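PDB 3HL0: maleylacetate reductase from Agrobacterium tumefaciens, which catalyses the NADH-dependent reduction of maleylacetate to 3-oxoadipate, probably as a step in gamma-resorcylate catabolism. Local coordinates for residues A13-S18 with E149-D154; P318-A323 with A338-L343. All coordinates share one frame; numbering follows the deposited sequence.

Contact 1. Residues A13-S18 with E149-D154. With CA (calcium ion), chain C.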
loop_
_atom_site.group_PDB
_atom_site.type_symbol
_atom_site.label_atom_id
_atom_site.label_comp_id
_atom_site.label_asym_id
_atom_site.label_seq_id
_atom_site.Cartn_x
_atom_site.Cartn_y
_atom_site.Cartn_z
ATOM N N ALA A 13 22.072 21.513 5.155
ATOM C CA ALA A 13 21.781 20.505 4.143
ATOM C C ALA A 13 23.052 20.044 3.458
ATOM O O ALA A 13 23.935 20.857 3.173
ATOM C CB ALA A 13 20.805 21.084 3.091
ATOM N N ARG A 14 23.130 18.748 3.177
ATOM C CA ARG A 14 24.131 18.240 2.251
ATOM C C ARG A 14 23.396 17.336 1.285
ATOM O O ARG A 14 22.932 16.278 1.672
ATOM C CB ARG A 14 25.264 17.475 2.944
ATOM C CG ARG A 14 26.211 16.814 1.904
ATOM C CD ARG A 14 27.536 16.357 2.501
ATOM N NE ARG A 14 28.239 15.554 1.510
ATOM C CZ ARG A 14 29.097 16.041 0.612
ATOM N NH1 ARG A 14 29.388 17.343 0.586
ATOM N NH2 ARG A 14 29.677 15.210 -0.264
ATOM N N ILE A 15 23.225 17.804 0.053
ATOM C CA ILE A 15 22.420 17.102 -0.951
ATOM C C ILE A 15 23.323 16.641 -2.065
ATOM O O ILE A 15 23.963 17.474 -2.709
ATOM C CB ILE A 15 21.347 18.066 -1.542
ATOM C CG1 ILE A 15 20.575 18.820 -0.417
ATOM C CG2 ILE A 15 20.434 17.293 -2.531
ATOM C CD1 ILE A 15 19.766 17.872 0.567
ATOM N N VAL A 16 23.419 15.316 -2.268
ATOM C CA VAL A 16 24.254 14.736 -3.336
ATOM C C VAL A 16 23.308 14.268 -4.443
ATOM O O VAL A 16 22.408 13.500 -4.160
ATOM C CB VAL A 16 25.026 13.538 -2.802
ATOM C CG1 VAL A 16 25.842 12.904 -3.934
ATOM C CG2 VAL A 16 25.968 13.966 -1.618
ATOM N N PHE A 17 23.442 14.776 -5.667
ATOM C CA PHE A 17 22.455 14.469 -6.706
ATOM C C PHE A 17 23.155 14.004 -7.960
ATOM O O PHE A 17 23.876 14.781 -8.603
ATOM C CB PHE A 17 21.614 15.723 -7.030
ATOM C CG PHE A 17 20.349 15.432 -7.794
ATOM C CD1 PHE A 17 19.095 15.625 -7.187
ATOM C CD2 PHE A 17 20.395 15.073 -9.113
ATOM C CE1 PHE A 17 17.908 15.344 -7.879
ATOM C CE2 PHE A 17 19.212 14.790 -9.806
ATOM C CZ PHE A 17 17.980 14.959 -9.190
ATOM N N SER A 18 22.958 12.733 -8.324
ATOM C CA SER A 18 23.493 12.246 -9.604
ATOM C C SER A 18 23.090 10.792 -9.777
ATOM O O SER A 18 23.035 10.018 -8.794
ATOM C CB SER A 18 25.011 12.408 -9.688
ATOM O OG SER A 18 25.665 11.536 -8.811
ATOM N N GLU A 149 20.728 14.734 8.041
ATOM C CA GLU A 149 22.026 15.330 7.754
ATOM C C GLU A 149 22.405 15.307 6.287
ATOM O O GLU A 149 23.006 16.263 5.794
ATOM C CB GLU A 149 23.118 14.602 8.523
ATOM C CG GLU A 149 23.229 15.005 9.979
ATOM C CD GLU A 149 22.093 14.500 10.865
ATOM O OE1 GLU A 149 21.354 13.552 10.505
ATOM O OE2 GLU A 149 21.901 15.086 11.957
ATOM N N VAL A 150 22.150 14.185 5.603
ATOM C CA VAL A 150 22.649 14.018 4.251
ATOM C C VAL A 150 21.544 13.384 3.400
ATOM O O VAL A 150 20.853 12.493 3.882
ATOM C CB VAL A 150 23.913 13.100 4.219
ATOM C CG1 VAL A 150 24.357 12.844 2.804
ATOM C CG2 VAL A 150 25.057 13.682 5.068
ATOM N N VAL A 151 21.362 13.848 2.172
ATOM C CA VAL A 151 20.406 13.193 1.280
ATOM C C VAL A 151 21.147 12.845 0.004
ATOM O O VAL A 151 21.902 13.680 -0.513
ATOM C CB VAL A 151 19.269 14.167 0.919
ATOM C CG1 VAL A 151 18.271 13.496 -0.015
ATOM C CG2 VAL A 151 18.578 14.673 2.165
ATOM N N ILE A 152 21.011 11.588 -0.447
ATOM C CA ILE A 152 21.625 11.128 -1.700
ATOM C C ILE A 152 20.493 10.861 -2.673
ATOM O O ILE A 152 19.715 9.923 -2.487
ATOM C CB ILE A 152 22.475 9.851 -1.455
ATOM C CG1 ILE A 152 23.595 10.189 -0.481
ATOM C CG2 ILE A 152 23.053 9.307 -2.763
ATOM C CD1 ILE A 152 24.463 8.941 -0.165
ATOM N N TYR A 153 20.406 11.681 -3.707
ATOM C CA TYR A 153 19.384 11.510 -4.731
ATOM C C TYR A 153 19.967 10.781 -5.934
ATOM O O TYR A 153 20.826 11.320 -6.670
ATOM C CB TYR A 153 18.872 12.867 -5.222
ATOM C CG TYR A 153 17.895 13.551 -4.292
ATOM C CD1 TYR A 153 16.618 13.013 -4.082
ATOM C CD2 TYR A 153 18.231 14.756 -3.666
ATOM C CE1 TYR A 153 15.683 13.674 -3.242
ATOM C CE2 TYR A 153 17.348 15.400 -2.852
ATOM C CZ TYR A 153 16.072 14.879 -2.643
ATOM O OH TYR A 153 15.213 15.540 -1.832
ATOM N N ASP A 154 19.473 9.560 -6.139
ATOM C CA ASP A 154 19.960 8.716 -7.228
ATOM C C ASP A 154 18.778 8.302 -8.106
ATOM O O ASP A 154 18.042 7.384 -7.734
ATOM C CB ASP A 154 20.655 7.487 -6.653
ATOM C CG ASP A 154 21.220 6.557 -7.739
ATOM O OD1 ASP A 154 20.928 6.744 -8.933
ATOM O OD2 ASP A 154 22.044 5.687 -7.374
HETATM CA CA CA C . 20.494 14.959 13.901
HETATM O O HOH W 1 20.725 17.447 3.991
HETATM O O HOH W 2 19.755 12.909 12.609
HETATM O O HOH W 3 19.183 16.434 12.831
HETATM O O HOH W 4 19.189 13.964 15.473
HETATM O O HOH W 5 20.890 16.101 15.953
HETATM O O HOH W 6 22.314 13.493 14.631
#
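Tyr153, Phe17 and Ile15 meet on one side of a parallel strand pair, and the tyrosine side chain runs past both neighbours on the edge strand. Its CB approaches Phe17 obliquely, 3.4 Å from CD1. With CG set beside its own backbone N and away from the carbonyl carbon (chi1 -78°), the ring swings back along the sheet toward Ile15. CG is still near Phe17 CD1 and CE1; the two rings stand 43° apart, neither stacked nor edge-to-face. Further out, CD2 and CE2 present the ring edge to the Ile15 methyl, with CG2 lying in the ring plane 3.5 Å from CD2. Val151 CG1, from the same strand, lies 3.5 Å above one face, toward the rim. At the tip, OH is hydrogen-bonded to Glu125. Ile15 also lies alongside Val151, its CD1 3.8 Å from Val151 CB.

The backbones run in parallel register, joined by four backbone hydrogen bonds: Val151 N to Arg14 O, Val16 N to Val151 O (2.8 Å), Tyr153 N to Val16 O (2.7 Å) and Ser18 N to Tyr153 O. Where the pair begins, Glu149 OE2 binds a calcium ion at 2.4 Å, and five waters complete a roughly octahedral shell. OE1 stays off the metal, accepting from one of those waters and from Gln114 N.

Strand 15-17 is the outermost strand of the Rossmann-like parallel sheet within this chain, and 150-153 separates it from strand 113-118. Helix 25-31 packs on the face bearing Val16 and Ile152, while helix 215-234 meets Ile15, Phe17 and Tyr153 on the other.

Contact 2. Residues P318-A323 with A338-L343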
loop_
_atom_site.group_PDB
_atom_site.type_symbol
_atom_site.label_atom_id
_atom_site.label_comp_id
_atom_site.label_asym_id
_atom_site.label_seq_id
_atom_site.Cartn_x
_atom_site.Cartn_y
_atom_site.Cartn_z
ATOM N N PRO A 318 -18.970 14.842 9.084
ATOM C CA PRO A 318 -18.024 14.730 10.212
ATOM C C PRO A 318 -16.650 15.273 9.853
ATOM O O PRO A 318 -15.942 15.836 10.689
ATOM C CB PRO A 318 -17.945 13.218 10.481
ATOM C CG PRO A 318 -19.237 12.665 9.930
ATOM C CD PRO A 318 -19.755 13.611 8.869
HETATM N N MSE A 319 -16.267 15.098 8.586
HETATM C CA MSE A 319 -14.987 15.635 8.151
HETATM C C MSE A 319 -14.989 17.158 8.088
HETATM O O MSE A 319 -14.009 17.766 8.469
HETATM C CB MSE A 319 -14.575 15.057 6.784
HETATM C CG MSE A 319 -14.108 13.600 6.835
HETATM SE SE MSE A 319 -12.826 13.112 8.179
HETATM C CE MSE A 319 -14.094 12.486 9.545
ATOM N N ALA A 320 -16.088 17.752 7.637
ATOM C CA ALA A 320 -16.147 19.220 7.581
ATOM C C ALA A 320 -16.058 19.777 9.019
ATOM O O ALA A 320 -15.427 20.814 9.251
ATOM C CB ALA A 320 -17.420 19.673 6.906
ATOM N N GLU A 321 -16.663 19.068 9.987
ATOM C CA GLU A 321 -16.539 19.455 11.408
ATOM C C GLU A 321 -15.105 19.354 11.935
ATOM O O GLU A 321 -14.612 20.303 12.529
ATOM C CB GLU A 321 -17.523 18.661 12.276
ATOM C CG GLU A 321 -17.486 18.985 13.795
ATOM C CD GLU A 321 -17.758 20.458 14.147
ATOM O OE1 GLU A 321 -18.601 21.108 13.480
ATOM O OE2 GLU A 321 -17.131 20.950 15.126
ATOM N N LEU A 322 -14.429 18.231 11.700
ATOM C CA LEU A 322 -13.060 18.052 12.160
ATOM C C LEU A 322 -12.136 19.060 11.504
ATOM O O LEU A 322 -11.213 19.571 12.136
ATOM C CB LEU A 322 -12.560 16.635 11.843
ATOM C CG LEU A 322 -12.600 15.468 12.809
ATOM C CD1 LEU A 322 -11.663 14.403 12.259
ATOM C CD2 LEU A 322 -12.153 15.869 14.222
ATOM N N ALA A 323 -12.389 19.352 10.232
ATOM C CA ALA A 323 -11.531 20.271 9.488
ATOM C C ALA A 323 -11.643 21.699 9.979
ATOM O O ALA A 323 -10.789 22.539 9.681
ATOM C CB ALA A 323 -11.873 20.197 7.982
ATOM N N ALA A 338 -18.124 26.223 3.498
ATOM C CA ALA A 338 -17.302 26.282 2.308
ATOM C C ALA A 338 -16.387 25.044 2.217
ATOM O O ALA A 338 -16.160 24.523 1.114
ATOM C CB ALA A 338 -16.506 27.583 2.270
ATOM N N ILE A 339 -15.936 24.564 3.367
ATOM C CA ILE A 339 -15.158 23.300 3.414
ATOM C C ILE A 339 -16.082 22.118 3.089
ATOM O O ILE A 339 -15.698 21.177 2.371
ATOM C CB ILE A 339 -14.437 23.107 4.763
ATOM C CG1 ILE A 339 -13.365 24.215 4.949
ATOM C CG2 ILE A 339 -13.847 21.712 4.866
ATOM C CD1 ILE A 339 -12.282 24.292 3.792
ATOM N N ARG A 340 -17.305 22.173 3.602
ATOM C CA ARG A 340 -18.278 21.137 3.230
ATOM C C ARG A 340 -18.531 21.080 1.717
ATOM O O ARG A 340 -18.624 19.981 1.157
ATOM C CB ARG A 340 -19.579 21.304 4.051
ATOM C CG ARG A 340 -20.626 20.202 3.795
ATOM C CD ARG A 340 -20.125 18.822 4.234
ATOM N NE ARG A 340 -21.158 17.833 3.882
ATOM C CZ ARG A 340 -21.296 17.308 2.690
ATOM N NH1 ARG A 340 -20.428 17.611 1.713
ATOM N NH2 ARG A 340 -22.293 16.431 2.457
ATOM N N ASP A 341 -18.644 22.236 1.053
ATOM C CA ASP A 341 -18.799 22.308 -0.401
ATOM C C ASP A 341 -17.549 21.720 -1.100
ATOM O O ASP A 341 -17.680 20.982 -2.059
ATOM C CB ASP A 341 -18.949 23.759 -0.867
ATOM C CG ASP A 341 -20.239 24.451 -0.388
ATOM O OD1 ASP A 341 -21.195 23.748 -0.036
ATOM O OD2 ASP A 341 -20.254 25.740 -0.403
ATOM N N LEU A 342 -16.366 22.102 -0.625
ATOM C CA LEU A 342 -15.065 21.597 -1.168
ATOM C C LEU A 342 -15.066 20.048 -1.090
ATOM O O LEU A 342 -14.745 19.364 -2.090
ATOM C CB LEU A 342 -13.895 22.170 -0.331
ATOM C CG LEU A 342 -12.447 21.897 -0.793
ATOM C CD1 LEU A 342 -11.520 22.821 -0.001
ATOM C CD2 LEU A 342 -12.037 20.462 -0.510
ATOM N N LEU A 343 -15.418 19.512 0.083
ATOM C CA LEU A 343 -15.494 18.055 0.234
ATOM C C LEU A 343 -16.496 17.422 -0.725
ATOM O O LEU A 343 -16.251 16.328 -1.230
ATOM C CB LEU A 343 -15.755 17.722 1.710
ATOM C CG LEU A 343 -14.593 18.005 2.638
ATOM C CD1 LEU A 343 -15.078 17.830 4.100
ATOM C CD2 LEU A 343 -13.367 17.123 2.342
#
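Arg340 brings a flat guanidinium group to this interface but lays neither its face nor its edges on Ala320; its aliphatic stem makes the contact instead. Its nitrogens turn to partners flanking the segments, NE in a salt bridge with Asp317 and NH1 in a hydrogen bond with Gln344. The setting is a helix-loop-helix pair in the helical C-terminal domain of the iron-containing alcohol dehydrogenase family, the short axes passing 9.0 Å apart with their N-to-C directions at 132°.

The alanines Ala320 and Ala323 face Arg340 and Ile339. Ala320 points at the other helix, and its CA comes within 5.2 Å of Arg340 CA. Arg340 carries CG anti to the backbone N (chi1 -176°) and then bends at chi2, which brings CD back to 3.9 Å from Ala320 CB; Arg340 CB is equally close to that methyl.

One turn further along, Ala323 CB meets Ile339 CG2 at 4.0 Å. No hydrogen bond crosses between the two segments; their direct contact is largely apolar, and helix 239-251 closes over Ala323 and Ile339. Leu343 completes the interface with a single methyl, CD1, which lies 3.9 Å from CB of Met319, present as selenomethionine, and reaches the backbone beside it, 3.7 Å from Ala320 N.

Read from the N terminus, the chain lays down strand 15-17 first; the 130 residues between segments 13-18 and 149-154 then supply the other strands of the parallel sheet, the helices among them and the antiparallel hairpin 129-134/137-142. Contact 1 closes that long excursion when 150-153 returns beside the first strand. The chain then becomes helical, and contact 2 closes a much shorter loop, with 14 residues between 318-323 and 338-343. The two closures follow in series, neither enclosing nor crossing the other. Their centres lie 39 Å apart on opposite sides of the centre of the chain. One joins the first and last strands of the parallel sheet at its edge, the other two late helices of the C-terminal domain.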